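Local coordinates for hypothetical protein BT_3535 (Bacteroides thetaiotaomicron VPI-5482, PDB 3KNY) that is of unknown function but is probably a membrane-anchored lipoprotein, whose chain folds into a helix-flanked mixed beta sheet joined to an antiparallel one, at residues 53-58 with 93-98; 184-189 with 213-218. All coordinates share one frame; numbering follows the deposited sequence.

How the interactions relate
From the N terminus, interaction 1 comes first: strand 53-55 leads into a connection that carries helix 66-84, and the loop closes when strand 93-97 lies down parallel to 53-55. Interaction 2 follows in series, neither nested in the first nor crossing it. It closes the open end of the hairpin made by strands 188-201 and 204-217, just before the C terminus. The two contacts meet because strand 93-97 also pairs in parallel with 204-217, with a probable hydrogen bond from Phe215 N to Phe94 O (2.8 Å). The beta-alpha-beta unit and the C-terminal hairpin thereby become parts of one mixed sheet.

Interaction 1 (53-58 with 93-98); sequences YEINYS and GFLNIA
Glu54 and Leu95 lie at the middle of a short parallel ladder. Glu54 N donates to Gly93 O (3.0 Å), Glu54 O accepts from Leu95 N (3.0 Å), and Asn56 N reaches Leu95 O (2.9 Å) with an N-H...O angle of 169°. Gly93 suits its position because, at its backbone angles, a CB would press against the carbonyl oxygen of the preceding residue.

Side chains sort to the two faces of the sheet. On one, the Tyr53 ring brings CD2 to within 4.1 Å of Leu95 CB, and Ile55 CG1 meets Leu95 CD2 at 4.2 Å; leucine, branched and apolar, suits a place between Tyr53 and Ile55. On the other, the Glu54 carboxylate crosses the Phe94 ring at a slant, OE1 3.5 Å from Phe94 CE1, with the two planes only 19° apart. This buried acid is not left to the ring: OE1 is hydrogen-bonded to Tyr91 OH, and OE2 accepts from Met15 N.

Beyond the paired residues, Asn56 rests its CB 3.5 Å from Asn96 OD1, the two amides nearly perpendicular. Its CG is turned opposite the backbone N (chi1 176°), which carries OD1 forward along the chain to take the N-H of Ser58 at 2.6 Å, an Asx turn. Replacing Asn56 by an alanine would remove OD1, and would probably leave Ser58 N without its acceptor and the turn less firmly fixed.

The contact joins the first and last elements of the beta-alpha-beta unit formed by strand 53-55, helix 66-84 and strand 93-97. Helix 40-49 packs Met49 on both Ile55 and Leu95, helix 66-84 sets Ile79 against Tyr53, and strand 204-217 flanks strand 93-97.

Interaction 2 (184-189 with 213-218); sequences KDKKLI and TGFMIP
Ile189 and Met216 face each other as an antiparallel hydrogen-bonded pair: Ile189 N donates to Met216 O (3.0 Å) and Met216 N returns a bond to Ile189 O (2.9 Å).

Their side chains share one face of the sheet. Met216, present as selenomethionine, has a flexible chain that bends at its third torsion (chi3 -84°), curling CE back to 3.6 Å from Ile189 CG2. The other branch of Ile189 runs out extended and puts CD1 4.0 Å from Pro218 CB, the two side chains running antiparallel where they pass. A beta-branched residue suits this place, since its two arms serve different partners.

Leu188 works on the opposite face, where its forked end also splits its attention. With CG set opposite the carbonyl carbon and the second torsion extended (chi1 -63°, chi2 175°), CD1 comes to 3.6 Å from Phe215 CD2 and CD2 to 3.9 Å from Ile217 CG1. The leucine chain stands roughly square to that of the phenylalanine. The extended chain of Lys186 carries NZ to 4.1 Å from Phe215 CE2, but its main partner there is Glu92, in a salt bridge.

Next to Leu188, Lys187 adopts left-handed backbone angles and forms a G1 beta bulge with Leu188 opposite Asp183. Its carbonyl oxygen lies 3.4 Å from CD of Pro218, whose terminal carboxylate is held by Lys126, Tyr147 and Arg68.

The pair closes the open end of the hairpin of strands 188-201 and 204-217. Leu188 and Ile217 pack on helix 66-84 through Ile79, Ile72 and Cys75, while Ile189 meets Val180 of strand 177-183 and Met216 meets Asn128 and Cys130 of strand 124-134.

Interaction 1 (53-58 with 93-98)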
# COMPACT_ATOMS: atom_id res chain seq x y z
N TYR A 53 -3.04 -6.05 7.49
CA TYR A 53 -2.83 -5.16 6.35
C TYR A 53 -4.16 -4.82 5.71
O TYR A 53 -5.07 -5.66 5.67
CB TYR A 53 -1.96 -5.84 5.29
CG TYR A 53 -0.56 -6.19 5.71
CD1 TYR A 53 -0.28 -7.40 6.35
CD2 TYR A 53 0.50 -5.32 5.43
CE1 TYR A 53 1.03 -7.72 6.73
CE2 TYR A 53 1.80 -5.62 5.81
CZ TYR A 53 2.07 -6.82 6.46
OH TYR A 53 3.36 -7.10 6.81
N GLU A 54 -4.27 -3.61 5.20
CA GLU A 54 -5.43 -3.23 4.44
C GLU A 54 -4.98 -3.35 3.01
O GLU A 54 -4.12 -2.59 2.57
CB GLU A 54 -5.90 -1.84 4.83
CG GLU A 54 -6.56 -1.88 6.22
CD GLU A 54 -6.85 -0.52 6.81
OE1 GLU A 54 -6.02 0.42 6.62
OE2 GLU A 54 -7.91 -0.40 7.49
N ILE A 55 -5.57 -4.32 2.31
CA ILE A 55 -5.02 -4.86 1.06
C ILE A 55 -5.77 -4.39 -0.19
O ILE A 55 -6.99 -4.35 -0.25
CB ILE A 55 -5.03 -6.41 1.13
CG1 ILE A 55 -4.31 -6.91 2.39
CG2 ILE A 55 -4.39 -7.02 -0.10
CD1 ILE A 55 -4.35 -8.44 2.64
N ASN A 56 -5.01 -4.02 -1.21
CA ASN A 56 -5.57 -3.72 -2.51
C ASN A 56 -5.41 -4.97 -3.36
O ASN A 56 -4.29 -5.40 -3.62
CB ASN A 56 -4.86 -2.53 -3.17
CG ASN A 56 -5.36 -2.27 -4.57
OD1 ASN A 56 -5.77 -3.19 -5.25
ND2 ASN A 56 -5.31 -1.02 -5.00
N TYR A 57 -6.54 -5.53 -3.80
CA TYR A 57 -6.58 -6.78 -4.58
C TYR A 57 -6.55 -6.56 -6.10
O TYR A 57 -6.68 -7.52 -6.85
CB TYR A 57 -7.78 -7.64 -4.16
CG TYR A 57 -7.66 -8.20 -2.74
CD1 TYR A 57 -6.88 -9.34 -2.47
CD2 TYR A 57 -8.30 -7.59 -1.66
CE1 TYR A 57 -6.74 -9.85 -1.16
CE2 TYR A 57 -8.16 -8.09 -0.35
CZ TYR A 57 -7.39 -9.22 -0.11
OH TYR A 57 -7.26 -9.70 1.19
N SER A 58 -6.33 -5.33 -6.55
CA SER A 58 -6.33 -5.00 -7.99
C SER A 58 -5.51 -5.96 -8.85
O SER A 58 -5.80 -6.13 -10.03
CB SER A 58 -5.80 -3.58 -8.24
OG SER A 58 -4.37 -3.58 -8.18
N GLY A 93 -0.15 -1.44 7.91
CA GLY A 93 -0.47 -0.37 6.98
C GLY A 93 -1.16 -0.93 5.75
O GLY A 93 -1.76 -2.00 5.80
N PHE A 94 -1.06 -0.22 4.64
CA PHE A 94 -1.62 -0.68 3.38
C PHE A 94 -0.70 -1.69 2.69
O PHE A 94 0.48 -1.79 3.05
CB PHE A 94 -1.86 0.50 2.48
CG PHE A 94 -2.74 1.54 3.10
CD1 PHE A 94 -4.08 1.28 3.30
CD2 PHE A 94 -2.22 2.77 3.50
CE1 PHE A 94 -4.92 2.23 3.87
CE2 PHE A 94 -3.06 3.75 4.07
CZ PHE A 94 -4.42 3.47 4.26
N LEU A 95 -1.26 -2.47 1.74
CA LEU A 95 -0.50 -3.44 0.93
C LEU A 95 -0.97 -3.43 -0.53
O LEU A 95 -2.17 -3.46 -0.78
CB LEU A 95 -0.63 -4.84 1.51
CG LEU A 95 0.19 -5.97 0.87
CD1 LEU A 95 1.67 -5.70 1.09
CD2 LEU A 95 -0.21 -7.36 1.42
N ASN A 96 -0.03 -3.35 -1.47
CA ASN A 96 -0.27 -3.49 -2.91
C ASN A 96 0.58 -4.62 -3.39
O ASN A 96 1.65 -4.88 -2.83
CB ASN A 96 0.27 -2.33 -3.73
CG ASN A 96 -0.52 -1.10 -3.57
OD1 ASN A 96 -1.70 -1.13 -3.25
ND2 ASN A 96 0.13 0.01 -3.77
N ILE A 97 0.12 -5.26 -4.46
CA ILE A 97 0.84 -6.33 -5.10
C ILE A 97 1.19 -5.78 -6.47
O ILE A 97 0.30 -5.46 -7.27
CB ILE A 97 -0.03 -7.56 -5.20
CG1 ILE A 97 -0.84 -7.76 -3.90
CG2 ILE A 97 0.82 -8.78 -5.58
CD1 ILE A 97 -0.03 -8.02 -2.70
N ALA A 98 2.49 -5.61 -6.73
CA ALA A 98 2.94 -5.05 -8.00
C ALA A 98 2.60 -6.00 -9.12
O ALA A 98 2.45 -7.22 -8.91
CB ALA A 98 4.42 -4.79 -7.97

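Interaction 2 (184-189 with 213-218)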
# COMPACT_ATOMS: atom_id res chain seq x y z
N LYS A 184 13.99 -7.08 4.46
CA LYS A 184 14.46 -8.39 3.97
C LYS A 184 13.78 -9.57 4.66
O LYS A 184 13.74 -10.66 4.10
CB LYS A 184 15.99 -8.49 4.05
CG LYS A 184 16.70 -7.53 3.10
CD LYS A 184 18.22 -7.51 3.31
CE LYS A 184 18.97 -6.94 2.10
NZ LYS A 184 20.45 -6.87 2.31
N ASP A 185 13.23 -9.37 5.86
CA ASP A 185 12.46 -10.44 6.51
C ASP A 185 11.09 -10.64 5.86
O ASP A 185 10.75 -11.75 5.44
CB ASP A 185 12.22 -10.12 7.99
CG ASP A 185 13.48 -9.91 8.74
OD1 ASP A 185 14.45 -10.64 8.48
OD2 ASP A 185 13.49 -8.99 9.59
N LYS A 186 10.30 -9.56 5.80
CA LYS A 186 8.95 -9.59 5.24
C LYS A 186 8.98 -9.66 3.73
O LYS A 186 7.99 -10.02 3.12
CB LYS A 186 8.19 -8.33 5.66
CG LYS A 186 8.16 -8.07 7.15
CD LYS A 186 7.21 -6.95 7.44
CE LYS A 186 7.30 -6.43 8.85
NZ LYS A 186 6.80 -5.04 8.84
N LYS A 187 10.12 -9.29 3.13
CA LYS A 187 10.30 -9.27 1.67
C LYS A 187 9.31 -8.30 1.02
O LYS A 187 8.74 -8.60 -0.03
CB LYS A 187 10.20 -10.69 1.09
CG LYS A 187 11.20 -11.67 1.74
CD LYS A 187 10.96 -13.16 1.35
CE LYS A 187 11.60 -14.12 2.36
NZ LYS A 187 12.88 -13.56 2.92
N LEU A 188 9.13 -7.14 1.66
CA LEU A 188 8.26 -6.07 1.17
C LEU A 188 9.04 -4.76 1.00
O LEU A 188 10.05 -4.55 1.66
CB LEU A 188 7.14 -5.80 2.19
CG LEU A 188 6.15 -6.92 2.49
CD1 LEU A 188 5.20 -6.46 3.61
CD2 LEU A 188 5.38 -7.28 1.24
N ILE A 189 8.54 -3.89 0.12
CA ILE A 189 9.01 -2.50 0.05
C ILE A 189 8.08 -1.71 0.94
O ILE A 189 6.90 -1.90 0.85
CB ILE A 189 8.95 -1.96 -1.38
CG1 ILE A 189 9.90 -2.76 -2.30
CG2 ILE A 189 9.33 -0.50 -1.44
CD1 ILE A 189 9.74 -2.45 -3.80
N THR A 213 2.01 4.45 6.21
CA THR A 213 2.93 3.50 5.62
C THR A 213 2.19 2.54 4.70
O THR A 213 1.16 1.99 5.05
CB THR A 213 3.71 2.72 6.69
OG1 THR A 213 4.50 3.62 7.46
CG2 THR A 213 4.64 1.68 6.07
N GLY A 214 2.72 2.36 3.51
CA GLY A 214 2.20 1.43 2.57
C GLY A 214 3.29 0.43 2.20
O GLY A 214 4.47 0.80 2.06
N PHE A 215 2.87 -0.82 2.03
CA PHE A 215 3.75 -1.91 1.68
C PHE A 215 3.47 -2.40 0.27
O PHE A 215 2.36 -2.31 -0.23
CB PHE A 215 3.62 -3.05 2.69
CG PHE A 215 4.14 -2.70 4.06
CD1 PHE A 215 3.32 -2.11 4.99
CD2 PHE A 215 5.48 -2.93 4.40
CE1 PHE A 215 3.81 -1.77 6.27
CE2 PHE A 215 5.98 -2.60 5.65
CZ PHE A 215 5.13 -2.02 6.59
N MSE A 216 4.51 -2.92 -0.37
CA MSE A 216 4.40 -3.38 -1.73
C MSE A 216 5.10 -4.73 -1.91
O MSE A 216 6.27 -4.88 -1.51
CB MSE A 216 5.00 -2.32 -2.64
CG MSE A 216 4.19 -1.07 -2.70
SE MSE A 216 5.09 0.35 -3.63
CE MSE A 216 6.19 1.08 -2.23
N ILE A 217 4.39 -5.71 -2.46
CA ILE A 217 5.05 -6.96 -2.85
C ILE A 217 5.78 -6.63 -4.15
O ILE A 217 5.15 -6.37 -5.17
CB ILE A 217 4.09 -8.16 -3.08
CG1 ILE A 217 3.36 -8.53 -1.79
CG2 ILE A 217 4.91 -9.38 -3.58
CD1 ILE A 217 2.63 -9.89 -1.83
N PRO A 218 7.12 -6.62 -4.10
CA PRO A 218 7.91 -6.25 -5.28
C PRO A 218 7.69 -7.21 -6.43
O PRO A 218 7.56 -8.40 -6.17
CB PRO A 218 9.36 -6.35 -4.80
CG PRO A 218 9.33 -6.95 -3.45
CD PRO A 218 7.94 -7.16 -3.01
OXT PRO A 218 7.66 -6.83 -7.61